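Local coordinates for basic blue protein (Cucumis sativus, PDB 2CBP), which binds a single type 1 copper ion as a plant blue copper protein of the phytocyanin family and probably carries electrons, at residues A[53-56]-A[57-60]. Residues are numbered along the deposited sequence; the frame is centred on the assembly and turned at random.
Sequences NTPA and GAKV
Pro55 and Ala58 are the first and last residues of a type II beta turn, with Ala56 and Gly57 at its corners, a local contact at the protein surface that reverses the chain between helix 46-51 and strand 59-61, an outermost strand of the four-stranded antiparallel sheet. One backbone hydrogen bond closes it, from Ala58 N to Pro55 O over 3.2 Å, with 153° at the hydrogen. The donor stands above the carbonyl plane of Pro55, tilted 40° out of it. Gly57 takes the third position with phi +83°, and a beta carbon there would run into Ala56 O, the usual reason for glycine at this place in a type II turn.

Just outside the turn, the methyl of Thr54, the residue before it, meets that of Ala58, Thr54 CG2 lying 3.6 Å from Ala58 CB. Thr54 CG2 is set anti to the backbone N, which directs the methyl at Ala58 and leaves OG1 beside that nitrogen, where it hydrogen-bonds Asn80 ND2. Pro55 CD approaches Ala58 CB more loosely, at 4.1 Å. All three side chains also rest on strand 41-44, Thr54 and Ala58 on Val42 and Pro55 on Val44.

Thr54 thus divides its two branches by chemistry: its methyl joins the apolar contact while its hydroxyl is satisfied by Asn80, next in sequence to the copper ligand Cys79, linking the residue just before the turn to the chain beside that ligand; the side chain of Thr54 itself lies about 11 Å from the copper ion.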
loop_
_atom_site.group_PDB
_atom_site.type_symbol
_atom_site.label_atom_id
_atom_site.label_comp_id
_atom_site.label_asym_id
_atom_site.label_seq_id
_atom_site.Cartn_x
_atom_site.Cartn_y
_atom_site.Cartn_z
ATOM N N ASN A 53 7.685 -3.096 10.507
ATOM C CA ASN A 53 8.977 -2.436 10.688
ATOM C C ASN A 53 9.401 -1.921 9.298
ATOM O O ASN A 53 9.366 -2.722 8.369
ATOM C CB ASN A 53 10.019 -3.329 11.327
ATOM C CG ASN A 53 9.799 -3.650 12.782
ATOM O OD1 ASN A 53 9.475 -2.837 13.655
ATOM N ND2 ASN A 53 9.972 -4.936 13.084
ATOM N N THR A 54 9.749 -0.655 9.207
ATOM C CA THR A 54 10.192 -0.025 7.951
ATOM C C THR A 54 11.684 -0.285 7.717
ATOM O O THR A 54 12.546 0.155 8.521
ATOM C CB THR A 54 9.934 1.508 7.950
ATOM O OG1 THR A 54 8.579 1.748 8.194
ATOM C CG2 THR A 54 10.307 2.111 6.593
ATOM N N PRO A 55 11.992 -0.976 6.629
ATOM C CA PRO A 55 13.373 -1.262 6.262
ATOM C C PRO A 55 14.085 0.036 5.899
ATOM O O PRO A 55 13.440 0.990 5.390
ATOM C CB PRO A 55 13.268 -2.189 5.041
ATOM C CG PRO A 55 11.841 -2.675 4.954
ATOM C CD PRO A 55 11.043 -1.529 5.610
ATOM N N ALA A 56 15.396 0.062 6.128
ATOM C CA ALA A 56 16.215 1.219 5.784
ATOM C C ALA A 56 16.091 1.483 4.269
ATOM O O ALA A 56 16.226 0.537 3.470
ATOM C CB ALA A 56 17.692 0.988 6.102
ATOM N N GLY A 57 15.857 2.730 3.924
ATOM C CA GLY A 57 15.770 3.132 2.521
ATOM C C GLY A 57 14.452 2.942 1.817
ATOM O O GLY A 57 14.362 3.221 0.590
ATOM N N ALA A 58 13.475 2.497 2.557
ATOM C CA ALA A 58 12.121 2.288 1.999
ATOM C C ALA A 58 11.618 3.625 1.439
ATOM O O ALA A 58 11.785 4.679 2.076
ATOM C CB ALA A 58 11.251 1.754 3.124
ATOM N N LYS A 59 10.990 3.579 0.282
ATOM C CA LYS A 59 10.416 4.759 -0.389
ATOM C C LYS A 59 9.090 5.132 0.308
ATOM O O LYS A 59 8.256 4.282 0.542
ATOM C CB LYS A 59 10.074 4.530 -1.841
ATOM C CG LYS A 59 9.880 5.697 -2.765
ATOM C CD LYS A 59 9.190 6.937 -2.259
ATOM C CE LYS A 59 8.791 7.919 -3.359
ATOM N NZ LYS A 59 8.505 9.296 -2.884
ATOM N N VAL A 60 8.988 6.421 0.584
ATOM C CA VAL A 60 7.811 7.005 1.220
ATOM C C VAL A 60 7.121 7.991 0.286
ATOM O O VAL A 60 7.825 8.870 -0.260
ATOM C CB VAL A 60 8.211 7.666 2.555
ATOM C CG1 VAL A 60 7.002 8.284 3.252
ATOM C CG2 VAL A 60 8.947 6.699 3.459
#